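Local coordinates for oxidoreductase, NAD-binding/iron-sulfur cluster-binding protein (Nitratireductor pacificus pht-3B, PDB 6ZXU), which binds cobalamin and two [4Fe-4S] clusters and acts as a catabolic reductive dehalogenase, probably passing electrons through the clusters to the cobalamin, at residues A[144-149]-A[181-186]; A[171-176]-A[197-202]. One frame throughout, in Å; residues are numbered along the deposited sequence.

Contact 1: residues A[144-149]-A[181-186]; sequences LVFAVQ and AILSGY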
# COMPACT_ATOMS: atom_id res chain seq x y z
N LEU A 144 5.64 14.77 18.42
CA LEU A 144 6.21 13.84 17.43
C LEU A 144 6.55 14.59 16.18
O LEU A 144 5.68 15.15 15.57
CB LEU A 144 5.24 12.74 17.13
CG LEU A 144 5.75 11.70 16.14
CD1 LEU A 144 6.51 10.64 16.84
CD2 LEU A 144 4.53 11.07 15.52
N VAL A 145 7.85 14.59 15.80
CA VAL A 145 8.31 15.35 14.67
C VAL A 145 8.81 14.33 13.65
O VAL A 145 9.47 13.35 14.02
CB VAL A 145 9.46 16.29 15.04
CG1 VAL A 145 9.77 17.24 13.92
CG2 VAL A 145 9.10 17.10 16.30
N PHE A 146 8.46 14.53 12.40
CA PHE A 146 8.90 13.63 11.33
C PHE A 146 9.22 14.39 10.09
O PHE A 146 8.68 15.46 9.84
CB PHE A 146 7.93 12.53 11.08
CG PHE A 146 6.60 13.02 10.61
CD1 PHE A 146 6.43 13.30 9.24
CD2 PHE A 146 5.54 13.14 11.46
CE1 PHE A 146 5.20 13.71 8.78
CE2 PHE A 146 4.30 13.62 11.01
CZ PHE A 146 4.14 13.93 9.66
N ALA A 147 10.14 13.84 9.30
CA ALA A 147 10.57 14.43 8.02
C ALA A 147 10.19 13.42 6.94
O ALA A 147 10.23 12.19 7.12
CB ALA A 147 12.04 14.70 7.96
N VAL A 148 9.80 13.94 5.82
CA VAL A 148 9.68 13.13 4.60
C VAL A 148 10.68 13.67 3.61
O VAL A 148 10.66 14.86 3.26
CB VAL A 148 8.21 13.17 4.05
CG1 VAL A 148 8.10 12.53 2.65
CG2 VAL A 148 7.29 12.50 5.01
N GLN A 149 11.49 12.82 3.02
CA GLN A 149 12.44 13.25 1.98
C GLN A 149 11.77 13.67 0.69
O GLN A 149 10.75 13.13 0.29
CB GLN A 149 13.48 12.12 1.70
CG GLN A 149 14.63 12.65 0.87
CD GLN A 149 15.87 11.77 0.77
OE1 GLN A 149 16.96 12.26 0.44
NE2 GLN A 149 15.70 10.50 0.97
N ALA A 181 -2.17 13.97 9.83
CA ALA A 181 -3.61 13.77 10.00
C ALA A 181 -3.91 12.39 10.48
O ALA A 181 -4.72 12.23 11.40
CB ALA A 181 -4.35 14.02 8.68
N ILE A 182 -3.19 11.38 9.97
CA ILE A 182 -3.46 10.01 10.35
C ILE A 182 -2.99 9.78 11.79
O ILE A 182 -3.69 9.19 12.59
CB ILE A 182 -2.80 9.03 9.37
CG1 ILE A 182 -3.48 9.10 8.03
CG2 ILE A 182 -2.92 7.64 9.94
CD1 ILE A 182 -2.68 8.41 6.93
N LEU A 183 -1.79 10.27 12.10
CA LEU A 183 -1.21 10.03 13.38
C LEU A 183 -1.92 10.79 14.50
O LEU A 183 -2.12 10.24 15.56
CB LEU A 183 0.27 10.31 13.39
CG LEU A 183 1.20 9.34 12.60
CD1 LEU A 183 2.61 9.82 12.68
CD2 LEU A 183 1.05 7.93 13.15
N SER A 184 -2.27 12.04 14.25
CA SER A 184 -3.08 12.80 15.20
C SER A 184 -4.41 12.17 15.42
O SER A 184 -4.86 12.02 16.57
CB SER A 184 -3.20 14.24 14.77
OG SER A 184 -3.96 14.43 13.61
N GLY A 185 -5.04 11.67 14.34
CA GLY A 185 -6.29 10.97 14.53
C GLY A 185 -6.19 9.70 15.27
O GLY A 185 -7.09 9.34 16.03
N TYR A 186 -5.10 8.97 15.07
CA TYR A 186 -4.81 7.74 15.84
C TYR A 186 -4.71 8.02 17.35
O TYR A 186 -5.31 7.30 18.16
CB TYR A 186 -3.45 7.14 15.37
CG TYR A 186 -2.83 6.12 16.24
CD1 TYR A 186 -3.51 4.97 16.58
CD2 TYR A 186 -1.52 6.26 16.69
CE1 TYR A 186 -2.93 3.99 17.36
CE2 TYR A 186 -0.89 5.26 17.46
CZ TYR A 186 -1.57 4.13 17.79
OH TYR A 186 -0.97 3.17 18.58
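The phenyl ring of F146 receives L183 obliquely, L183 CD1 standing 4.5 Å from F146 CE2. Within helix 168-190 the ring also touches I179, one turn before L183. The arrangement is a helix lying on one face of a four-stranded antiparallel sheet. Strand 142-149 is an inner strand of this sheet, with 121-126 and 232-239 as its neighbours, and backbone bonds from F146 to G235 and from L144 to V237 tie it to the latter. Because L144 and F146 are two residues apart, both project to the helix side, and L183 reaches both with one methyl. The backbones stay well separated, the nearest CA atoms, of L144 and L183, being 9.3 Å apart, and the gap is spanned by side chains alone. L183 has CG anti to its carbonyl carbon (chi1 -70°), and from there CD1 extends to the strand. L144 answers with CG anti to the backbone N (chi1 -178°), and its side chain crosses that of L183 at about a right angle. Helix 103-116 packs on the same pair, L110 against L144, and S113 and A114 against L183; all three touching residues are buried. The leucines meet through one methyl from each, L144 CD2 lying 3.6 Å from L183 CD1.

Contact 2: residues A[171-176]-A[197-202]; sequences RTDMRC and HFSGDA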
# COMPACT_ATOMS: atom_id res chain seq x y z
N ARG A 171 4.54 18.64 -3.02
CA ARG A 171 4.40 17.18 -3.02
C ARG A 171 4.76 16.60 -1.64
O ARG A 171 4.03 15.81 -1.07
CB ARG A 171 5.29 16.61 -4.12
CG ARG A 171 5.43 15.08 -4.21
CD ARG A 171 6.68 14.70 -3.45
NE ARG A 171 7.15 13.34 -3.58
CZ ARG A 171 7.87 12.76 -2.64
NH1 ARG A 171 8.27 13.42 -1.57
NH2 ARG A 171 8.29 11.53 -2.82
N THR A 172 5.90 16.98 -1.12
CA THR A 172 6.34 16.47 0.16
C THR A 172 5.50 17.05 1.32
O THR A 172 5.18 16.32 2.26
CB THR A 172 7.81 16.72 0.31
OG1 THR A 172 8.51 16.25 -0.87
CG2 THR A 172 8.33 16.03 1.54
N ASP A 173 5.11 18.31 1.25
CA ASP A 173 4.10 18.81 2.22
C ASP A 173 2.83 18.00 2.24
O ASP A 173 2.25 17.74 3.31
CB ASP A 173 3.78 20.30 1.98
CG ASP A 173 4.82 21.24 2.57
OD1 ASP A 173 5.70 20.82 3.39
OD2 ASP A 173 4.79 22.43 2.19
N MET A 174 2.31 17.67 1.07
CA MET A 174 1.09 16.81 1.00
C MET A 174 1.25 15.51 1.79
O MET A 174 0.37 15.09 2.56
CB MET A 174 0.76 16.49 -0.49
CG MET A 174 -0.45 15.62 -0.65
SD MET A 174 -0.61 14.99 -2.38
CE MET A 174 0.95 14.03 -2.55
N ARG A 175 2.35 14.83 1.57
CA ARG A 175 2.62 13.59 2.29
C ARG A 175 2.76 13.87 3.79
O ARG A 175 2.30 13.09 4.57
CB ARG A 175 3.87 12.96 1.68
CG ARG A 175 4.29 11.65 2.28
CD ARG A 175 3.29 10.53 2.15
NE ARG A 175 2.61 10.53 0.83
CZ ARG A 175 3.16 10.12 -0.31
NH1 ARG A 175 4.44 9.70 -0.34
NH2 ARG A 175 2.46 10.18 -1.48
N CYS A 176 3.34 15.02 4.18
CA CYS A 176 3.46 15.39 5.61
C CYS A 176 2.12 15.65 6.26
O CYS A 176 1.85 15.16 7.35
CB CYS A 176 4.36 16.57 5.78
SG CYS A 176 6.08 16.15 5.52
N HIS A 197 0.31 19.20 12.37
CA HIS A 197 0.83 20.44 11.84
C HIS A 197 1.71 20.17 10.67
O HIS A 197 2.49 19.19 10.67
CB HIS A 197 1.67 21.22 12.93
CG HIS A 197 1.02 21.32 14.27
ND1 HIS A 197 0.42 22.47 14.75
CD2 HIS A 197 0.87 20.40 15.24
CE1 HIS A 197 -0.05 22.25 15.95
NE2 HIS A 197 0.22 21.01 16.29
N PHE A 198 1.70 21.05 9.68
CA PHE A 198 2.68 21.00 8.62
C PHE A 198 2.72 22.39 8.04
O PHE A 198 2.04 23.29 8.54
CB PHE A 198 2.33 19.94 7.56
CG PHE A 198 1.25 20.36 6.59
CD1 PHE A 198 -0.02 20.49 7.04
CD2 PHE A 198 1.54 20.62 5.26
CE1 PHE A 198 -1.00 20.92 6.17
CE2 PHE A 198 0.56 20.98 4.38
CZ PHE A 198 -0.70 21.20 4.86
N SER A 199 3.58 22.60 7.08
CA SER A 199 3.79 23.97 6.58
C SER A 199 2.49 24.74 6.24
O SER A 199 2.36 25.90 6.50
CB SER A 199 4.67 23.90 5.38
OG SER A 199 4.80 25.21 4.89
N GLY A 200 1.56 24.06 5.57
CA GLY A 200 0.29 24.60 5.19
C GLY A 200 -0.68 24.95 6.31
O GLY A 200 -1.57 25.76 6.07
N ASP A 201 -0.47 24.42 7.52
CA ASP A 201 -1.30 24.71 8.67
C ASP A 201 -0.57 24.26 9.90
O ASP A 201 -0.61 23.07 10.27
CB ASP A 201 -2.65 23.98 8.56
CG ASP A 201 -3.68 24.39 9.66
OD1 ASP A 201 -3.35 24.35 10.85
OD2 ASP A 201 -4.84 24.75 9.32
N ALA A 202 0.06 25.21 10.56
CA ALA A 202 0.88 24.91 11.76
C ALA A 202 0.59 25.95 12.85
O ALA A 202 0.54 27.12 12.58
CB ALA A 202 2.37 24.92 11.39
O HOH W 1 5.77 21.06 6.18
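D173 and C176, one helical turn apart, face S199 and F198 in that order, with CA separations of 6.8 Å for D173 and S199 and 6.4 Å for C176 and F198. The helix backbone runs past a type I beta turn, F198 to D201, that follows on strand 194-198 and is closed by the bond from D201 N to F198 O at 2.9 Å. F198 fills the angle between helix and turn. Its chi1 of 78° sets CG between its own backbone N and carbonyl carbon, and the ring folds back over the turn: the amide nitrogens of G200 and D201 lie above one face, offset toward the rim, and the missing side chain of G200 leaves room for CZ. At the ring edge, in its plane, D173 CB lies 4.0 Å from F198 CD2. D173 O comes obliquely to the same carbon, 3.5 Å from F198 CD2. The pairing thus joins the N-terminal part of helix 168-190 to an outermost strand of an antiparallel sheet. T85 of helix 74-85 and L88 also pack on F198. Polar links cluster on D173, whose OD1 accepts a bond from a water 2.8 Å away; the water in turn accepts from S199 N, also at 2.8 Å. The same OD1 forms a salt bridge with R233 NE on the neighbouring strand 232-239. Replacing D173 by an alanine would probably leave the R233 guanidinium without this carboxylate and the water anchored less firmly, relaxing the hold on S199 N. The other oxygen, D173 OD2, rests against S199 CB at 3.5 Å.

The two contacts lie side by side, their centres 10 Å apart, and both draw on helix 168-190 and on the same four-stranded antiparallel sheet. Along the chain their segments alternate: 144-149, 171-176, 181-186, then 197-202. Contact 1 thus seats the later part of the helix on an inner strand, contact 2 the earlier part on an outermost strand. They also touch directly, through a probable hydrogen bond from R171 NH1 to Q149 O and packing of V148 against C176. Both are remote from the cofactors; a second sheet with the same strand order, including 514-521, carries cobalamin-binding residues, a likeness consistent with internal duplication.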